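PDB 1IQ0: arginyl-trna synthetase from Thermus thermophilus, which probably catalyses the ATP-dependent joining of L-arginine to its tRNA, giving L-arginyl-tRNA(Arg), AMP and diphosphate. Local coordinates for residues G103-E108 with A139-L144; A346-N351 with K379-A384; R503-D508 with A537-Y542. One frame throughout, in Å; residues are numbered along the deposited sequence.

Contact 1. Residues G103-E108 with A139-L144; sequences GVVLVE and AGREVL
Val-105 and Leu-144 lie on neighbouring parallel strands, joined by backbone bonds. Val-105 N donates to Glu-142 O at 2.9 Å. Leu-144 N returns a bond to Val-105 O at 3.2 Å. Val-107 N then reaches Leu-144 O at 2.8 Å. Val-105 and Val-143 share one face of the sheet, and Leu-106 and Leu-144 the other. On the leucine face, Leu-106 CD1 rests on Leu-144 CB at 3.7 Å. Val-104 CG1 meets Leu-144 CD1 at 4.0 Å. On the valine side, one methyl of Val-105 lies over the flat guanidinium of Arg-141, with CG2 3.4 Å from NH2 and set toward the rim. The arginine chain bends at chi2 (-50°) and chi3 (-64°), which folds it back over this methyl. Its NH1 is held by a salt bridge to Glu-348 of strand 348-354, on the far side of strand 104-108. Water 1 ties the strand ends together: it donates to Gly-103 O and accepts from Arg-141 NE and Glu-142 N. Further out, Leu-136 of helix 120-138 packs on Val-105, Arg-141 and Val-143. Strand 104-108, helix 120-138 and strand 141-149 form a beta-alpha-beta unit. Its connection carries the predicted 'HIGH' region, Val-112 to His-122. Such a unit is characteristic of the Rossmann-type catalytic domain of class I aminoacyl-tRNA synthetases.

Contact 2. Residues A346-N351 with K379-A384; sequences AEETIN and KAHHLA
His-381 O is gripped twice, by Asn-351 N at 3.0 Å and by water 2, which donates to it. The same water bonds Thr-349 OG1 at 2.6 Å, and Gln-309 holds that hydroxyl from helix 301-312. Three further backbone bonds complete the parallel ladder. Thr-349 N donates to Lys-379 O, His-381 N to Thr-349 O, and Leu-383 N to Asn-351 O at 2.8 Å. Glu-348 carries the side-chain chemistry at one end. Its CG lies anti to the carbonyl carbon (chi1 -63°) and the chain runs extended beyond, which takes the carboxylate to His-381. Glu-348 OE1 meets the edge of that ring, 3.1 Å from His-381 CE1, with the carboxylate and ring planes turned 72° apart. OE2 is taken by a salt bridge to Arg-141. Lys-379 runs across the glutamate chain, its CD 3.7 Å from Glu-348 CG. A leucine in place of Glu-348 would probably leave Arg-141 without its charged mate and the His-381 edge without its oxygen. At the other end, Asn-351 CB lies 3.6 Å from His-382 CD2, with the amide and ring 29° from coplanar. The ladder holds two strands of the class I catalytic sheet together. Beside it the Glu-348 carboxylate is divided between Arg-141 and the His-381 edge. Arg-141 probably keeps it ionised, and Lys-379, its NZ short of a salt bridge, probably adds a weaker pull.

Contact 3. Residues R503-D508 with A537-Y542; sequences RALALD and ASWNAY
Leu-505 reaches across to three residues of the facing helix: Ser-538, Trp-539 and Tyr-542. Its CG stands anti to the backbone N (chi1 177°), which carries the two methyls out between the helices. The methyls divide the work. Leu-505 CD2 sits over one face of the Tyr-542 ring, 3.6 Å from the centroid and 15° off the ring normal. This is a CH-pi contact, with the leucine and tyrosine side chains crossing at about a right angle. Leu-505 CD2 also comes to the edge of the indole, 4.3 Å from Trp-539 CE3. Leu-505 CD1 turns to the serine and lies 3.4 Å from Ser-538 OG. Leu-569 of helix 562-583 packs on Leu-505 as well. One turn further on, Asp-508 supplies the polar half. Ser-538 OG donates to Asp-508 OD2 at 2.6 Å, a short bond. It uses the anti lone pair of that oxygen, on the side away from OD1. With chi1 at 178°, the Ser-538 hydroxyl extends away from its own backbone N toward Asp-508. OD1 of the aspartate is paired with Arg-27 in a salt bridge. The two helical segments run nearly antiparallel, and their axes come within 9.9 Å. Trp-539 is also packed by helices 470-487 and 562-583. Tyr-542 OH bonds Glu-502, one residue before the segment on the same helix, which should help fix the ring that receives the leucine methyl. The contact belongs to the helical bundle of the DALR anticodon-binding domain. Its chemistry is mixed: a leucine methyl seated on an aromatic face, with serine-aspartate and tyrosine-glutamate bonds tying the same two helices. Since the Asp-508 carboxylate is held by both a hydroxyl and an arginine, it is probably ionised, and it links the bundle to the N-terminal domain.

Overall arrangement
From the N terminus, the chain passes through the N-terminal domain and enters the catalytic sheet. Contact 1 closes a loop through helix 120-138. Contact 2 closes a second loop much later, through helices 361-370 and 374-377. Contact 3 closes a third, helical one in the anticodon-binding domain. The three follow in series; none nests or crosses. Contacts 1 and 2 share one sheet, because strands 104-108 and 348-354 are neighbours in it. Their centres are 10 Å apart. Together they align four parallel strands drawn from distant parts of the sequence. Contact 3 stands apart, its nearest atoms about 17 Å from contact 1 and about 23 Å from contact 2.

Contact 1. Residues G103-E108 with A139-L144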
# COMPACT_ATOMS: atom_id res chain seq x y z
N GLY A 103 -16.54 -2.55 9.20
CA GLY A 103 -16.37 -1.20 8.68
C GLY A 103 -15.45 -1.19 7.48
O GLY A 103 -14.25 -1.35 7.60
N VAL A 104 -16.03 -0.98 6.30
CA VAL A 104 -15.27 -0.96 5.07
C VAL A 104 -14.25 0.17 4.95
O VAL A 104 -14.53 1.32 5.27
CB VAL A 104 -16.21 -0.89 3.84
CG1 VAL A 104 -15.40 -0.65 2.56
CG2 VAL A 104 -17.01 -2.19 3.72
N VAL A 105 -13.06 -0.19 4.50
CA VAL A 105 -11.99 0.76 4.23
C VAL A 105 -11.85 0.58 2.72
O VAL A 105 -11.45 -0.47 2.25
CB VAL A 105 -10.66 0.37 4.93
CG1 VAL A 105 -9.56 1.29 4.45
CG2 VAL A 105 -10.81 0.49 6.45
N LEU A 106 -12.24 1.60 1.97
CA LEU A 106 -12.19 1.53 0.51
C LEU A 106 -10.91 2.12 -0.05
O LEU A 106 -10.66 3.32 0.08
CB LEU A 106 -13.40 2.25 -0.08
CG LEU A 106 -13.65 2.10 -1.57
CD1 LEU A 106 -13.88 0.62 -1.92
CD2 LEU A 106 -14.86 2.93 -1.96
N VAL A 107 -10.10 1.27 -0.67
CA VAL A 107 -8.85 1.72 -1.25
C VAL A 107 -8.97 1.86 -2.76
O VAL A 107 -9.33 0.91 -3.45
CB VAL A 107 -7.71 0.72 -0.95
CG1 VAL A 107 -6.40 1.22 -1.55
CG2 VAL A 107 -7.57 0.54 0.56
N GLU A 108 -8.69 3.05 -3.27
CA GLU A 108 -8.73 3.25 -4.72
C GLU A 108 -7.31 3.46 -5.22
O GLU A 108 -6.57 4.31 -4.72
CB GLU A 108 -9.56 4.48 -5.12
CG GLU A 108 -9.46 4.75 -6.64
CD GLU A 108 -10.13 6.05 -7.09
OE1 GLU A 108 -9.55 6.73 -7.95
OE2 GLU A 108 -11.23 6.38 -6.60
N ALA A 139 -4.21 -6.65 9.08
CA ALA A 139 -4.33 -5.96 10.35
C ALA A 139 -5.75 -5.99 10.93
O ALA A 139 -6.00 -5.41 11.99
CB ALA A 139 -3.86 -4.53 10.20
N GLY A 140 -6.67 -6.65 10.24
CA GLY A 140 -8.02 -6.75 10.75
C GLY A 140 -9.12 -5.94 10.09
O GLY A 140 -10.29 -6.13 10.41
N ARG A 141 -8.76 -5.04 9.17
CA ARG A 141 -9.77 -4.21 8.51
C ARG A 141 -10.49 -4.90 7.37
O ARG A 141 -9.91 -5.76 6.68
CB ARG A 141 -9.14 -2.91 8.00
CG ARG A 141 -8.38 -2.11 9.06
CD ARG A 141 -9.23 -1.90 10.31
NE ARG A 141 -10.43 -1.10 10.07
CZ ARG A 141 -10.43 0.22 9.91
NH1 ARG A 141 -9.29 0.90 9.95
NH2 ARG A 141 -11.58 0.87 9.71
N GLU A 142 -11.75 -4.54 7.17
CA GLU A 142 -12.56 -5.07 6.08
C GLU A 142 -12.20 -4.15 4.92
O GLU A 142 -12.58 -2.98 4.90
CB GLU A 142 -14.05 -4.97 6.41
CG GLU A 142 -14.94 -5.54 5.31
CD GLU A 142 -16.42 -5.43 5.63
OE1 GLU A 142 -17.23 -5.91 4.82
OE2 GLU A 142 -16.77 -4.87 6.69
N VAL A 143 -11.47 -4.70 3.95
CA VAL A 143 -10.97 -3.92 2.82
C VAL A 143 -11.55 -4.24 1.45
O VAL A 143 -11.78 -5.40 1.12
CB VAL A 143 -9.43 -4.06 2.74
CG1 VAL A 143 -8.87 -3.29 1.55
CG2 VAL A 143 -8.80 -3.58 4.04
N LEU A 144 -11.77 -3.20 0.66
CA LEU A 144 -12.27 -3.34 -0.70
C LEU A 144 -11.41 -2.45 -1.58
O LEU A 144 -11.14 -1.30 -1.24
CB LEU A 144 -13.74 -2.93 -0.79
CG LEU A 144 -14.77 -3.86 -0.16
CD1 LEU A 144 -16.16 -3.27 -0.37
CD2 LEU A 144 -14.68 -5.26 -0.78
O HOH W 1 -12.66 -2.75 9.12

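Contact 2. Residues A346-N351 with K379-A384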
# COMPACT_ATOMS: atom_id res chain seq x y z
N ALA A 346 -18.27 3.03 2.97
CA ALA A 346 -16.94 3.08 3.56
C ALA A 346 -16.84 3.99 4.78
O ALA A 346 -17.33 5.12 4.77
CB ALA A 346 -15.92 3.52 2.52
N GLU A 347 -16.18 3.48 5.82
CA GLU A 347 -15.95 4.23 7.06
C GLU A 347 -14.72 5.08 6.80
O GLU A 347 -14.53 6.13 7.42
CB GLU A 347 -15.64 3.28 8.22
CG GLU A 347 -16.68 2.21 8.45
CD GLU A 347 -17.82 2.68 9.33
OE1 GLU A 347 -18.44 3.71 9.00
OE2 GLU A 347 -18.08 2.01 10.35
N GLU A 348 -13.87 4.61 5.90
CA GLU A 348 -12.63 5.29 5.53
C GLU A 348 -12.30 5.04 4.07
O GLU A 348 -12.56 3.96 3.55
CB GLU A 348 -11.45 4.77 6.36
CG GLU A 348 -11.55 5.00 7.86
CD GLU A 348 -10.30 4.55 8.60
OE1 GLU A 348 -9.19 5.00 8.25
OE2 GLU A 348 -10.44 3.73 9.54
N THR A 349 -11.71 6.02 3.42
CA THR A 349 -11.32 5.85 2.03
C THR A 349 -9.87 6.24 1.91
O THR A 349 -9.38 7.10 2.65
CB THR A 349 -12.14 6.73 1.07
OG1 THR A 349 -12.02 8.10 1.45
CG2 THR A 349 -13.60 6.31 1.08
N ILE A 350 -9.18 5.60 0.97
CA ILE A 350 -7.79 5.90 0.71
C ILE A 350 -7.59 6.00 -0.79
O ILE A 350 -7.83 5.04 -1.53
CB ILE A 350 -6.87 4.80 1.28
CG1 ILE A 350 -7.00 4.75 2.81
CG2 ILE A 350 -5.43 5.07 0.87
CD1 ILE A 350 -6.28 3.56 3.46
N ASN A 351 -7.16 7.17 -1.24
CA ASN A 351 -6.91 7.38 -2.66
C ASN A 351 -5.40 7.43 -2.87
O ASN A 351 -4.72 8.29 -2.31
CB ASN A 351 -7.55 8.69 -3.14
CG ASN A 351 -9.06 8.61 -3.25
OD1 ASN A 351 -9.72 9.61 -3.55
ND2 ASN A 351 -9.62 7.43 -3.02
N LYS A 379 -11.85 10.90 7.72
CA LYS A 379 -11.54 9.55 7.26
C LYS A 379 -11.31 9.42 5.76
O LYS A 379 -11.29 8.32 5.23
CB LYS A 379 -12.64 8.59 7.71
CG LYS A 379 -12.77 8.48 9.23
CD LYS A 379 -11.46 8.06 9.87
CE LYS A 379 -11.57 7.95 11.38
NZ LYS A 379 -10.26 7.55 11.99
N ALA A 380 -11.16 10.56 5.08
CA ALA A 380 -10.91 10.54 3.65
C ALA A 380 -9.42 10.77 3.46
O ALA A 380 -8.96 11.92 3.44
CB ALA A 380 -11.72 11.64 2.97
N HIS A 381 -8.66 9.70 3.31
CA HIS A 381 -7.22 9.82 3.18
C HIS A 381 -6.67 9.80 1.76
O HIS A 381 -7.28 9.29 0.83
CB HIS A 381 -6.52 8.72 3.98
CG HIS A 381 -7.04 8.58 5.38
ND1 HIS A 381 -7.81 7.51 5.78
CD2 HIS A 381 -6.90 9.37 6.47
CE1 HIS A 381 -8.12 7.65 7.06
NE2 HIS A 381 -7.58 8.77 7.50
N HIS A 382 -5.48 10.36 1.64
CA HIS A 382 -4.75 10.41 0.39
C HIS A 382 -3.36 9.82 0.63
O HIS A 382 -2.74 10.06 1.66
CB HIS A 382 -4.58 11.86 -0.09
CG HIS A 382 -5.64 12.32 -1.04
ND1 HIS A 382 -5.59 13.54 -1.69
CD2 HIS A 382 -6.78 11.73 -1.47
CE1 HIS A 382 -6.64 13.68 -2.47
NE2 HIS A 382 -7.38 12.59 -2.35
N LEU A 383 -2.90 9.03 -0.32
CA LEU A 383 -1.58 8.45 -0.23
C LEU A 383 -0.90 8.96 -1.50
O LEU A 383 -1.05 8.39 -2.58
CB LEU A 383 -1.66 6.91 -0.22
CG LEU A 383 -0.37 6.14 0.09
CD1 LEU A 383 0.31 6.75 1.30
CD2 LEU A 383 -0.69 4.67 0.33
N ALA A 384 -0.20 10.08 -1.36
CA ALA A 384 0.49 10.71 -2.49
C ALA A 384 1.90 10.17 -2.62
O ALA A 384 2.60 9.97 -1.63
CB ALA A 384 0.51 12.22 -2.31
O HOH W 2 -10.11 9.36 0.24

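Contact 3. Residues R503-D508 with A537-Y542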
# COMPACT_ATOMS: atom_id res chain seq x y z
N ARG A 503 18.47 -15.59 21.16
CA ARG A 503 17.77 -14.49 21.81
C ARG A 503 17.68 -13.25 20.93
O ARG A 503 16.61 -12.69 20.73
CB ARG A 503 18.46 -14.13 23.13
CG ARG A 503 17.74 -13.04 23.92
CD ARG A 503 18.51 -12.62 25.16
NE ARG A 503 18.00 -11.37 25.72
CZ ARG A 503 16.84 -11.25 26.36
NH1 ARG A 503 16.07 -12.31 26.54
NH2 ARG A 503 16.45 -10.07 26.81
N ALA A 504 18.82 -12.82 20.39
CA ALA A 504 18.88 -11.65 19.53
C ALA A 504 17.96 -11.80 18.31
O ALA A 504 17.25 -10.87 17.95
CB ALA A 504 20.32 -11.39 19.08
N LEU A 505 17.98 -12.97 17.68
CA LEU A 505 17.14 -13.20 16.51
C LEU A 505 15.66 -13.24 16.89
O LEU A 505 14.82 -12.66 16.21
CB LEU A 505 17.52 -14.50 15.81
CG LEU A 505 16.65 -14.89 14.61
CD1 LEU A 505 16.65 -13.76 13.57
CD2 LEU A 505 17.19 -16.17 14.00
N ALA A 506 15.34 -13.94 17.97
CA ALA A 506 13.97 -14.04 18.43
C ALA A 506 13.40 -12.63 18.69
O ALA A 506 12.25 -12.35 18.35
CB ALA A 506 13.91 -14.87 19.71
N LEU A 507 14.21 -11.76 19.28
CA LEU A 507 13.80 -10.40 19.58
C LEU A 507 13.43 -9.62 18.30
O LEU A 507 12.45 -8.87 18.29
CB LEU A 507 14.89 -9.67 20.34
CG LEU A 507 14.61 -8.30 20.96
CD1 LEU A 507 13.32 -8.33 21.79
CD2 LEU A 507 15.81 -7.93 21.84
N ASP A 508 14.20 -9.80 17.23
CA ASP A 508 13.85 -9.10 15.99
C ASP A 508 12.52 -9.62 15.47
O ASP A 508 11.75 -8.88 14.87
CB ASP A 508 14.93 -9.29 14.93
CG ASP A 508 16.19 -8.52 15.27
OD1 ASP A 508 16.06 -7.43 15.88
OD2 ASP A 508 17.29 -8.98 14.92
N ALA A 537 18.45 -9.25 7.33
CA ALA A 537 19.83 -8.96 7.69
C ALA A 537 20.19 -9.69 8.98
O ALA A 537 21.30 -10.21 9.14
CB ALA A 537 20.03 -7.45 7.89
N SER A 538 19.23 -9.72 9.91
CA SER A 538 19.42 -10.40 11.20
C SER A 538 19.54 -11.90 10.97
O SER A 538 20.37 -12.57 11.60
CB SER A 538 18.22 -10.10 12.11
OG SER A 538 18.34 -10.77 13.35
N TRP A 539 18.72 -12.44 10.08
CA TRP A 539 18.78 -13.86 9.76
C TRP A 539 20.13 -14.22 9.13
O TRP A 539 20.74 -15.22 9.49
CB TRP A 539 17.64 -14.24 8.81
CG TRP A 539 17.88 -15.51 8.07
CD1 TRP A 539 18.13 -15.64 6.73
CD2 TRP A 539 17.93 -16.83 8.62
NE1 TRP A 539 18.34 -16.96 6.41
CE2 TRP A 539 18.22 -17.71 7.55
CE3 TRP A 539 17.76 -17.35 9.90
CZ2 TRP A 539 18.35 -19.10 7.73
CZ3 TRP A 539 17.89 -18.74 10.09
CH2 TRP A 539 18.18 -19.59 9.00
N ASN A 540 20.60 -13.39 8.20
CA ASN A 540 21.87 -13.65 7.56
C ASN A 540 23.07 -13.61 8.52
O ASN A 540 23.95 -14.47 8.45
CB ASN A 540 22.09 -12.67 6.39
CG ASN A 540 21.29 -13.07 5.16
OD1 ASN A 540 21.18 -14.25 4.84
ND2 ASN A 540 20.74 -12.08 4.47
N ALA A 541 23.10 -12.61 9.40
CA ALA A 541 24.19 -12.49 10.37
C ALA A 541 24.14 -13.72 11.28
O ALA A 541 25.17 -14.27 11.66
CB ALA A 541 24.04 -11.21 11.19
N TYR A 542 22.93 -14.12 11.64
CA TYR A 542 22.72 -15.28 12.50
C TYR A 542 23.24 -16.54 11.79
O TYR A 542 24.01 -17.30 12.36
CB TYR A 542 21.22 -15.42 12.79
CG TYR A 542 20.83 -16.64 13.59
CD1 TYR A 542 21.08 -16.71 14.97
CD2 TYR A 542 20.19 -17.72 12.98
CE1 TYR A 542 20.68 -17.82 15.71
CE2 TYR A 542 19.79 -18.83 13.71
CZ TYR A 542 20.04 -18.87 15.08
OH TYR A 542 19.62 -19.96 15.82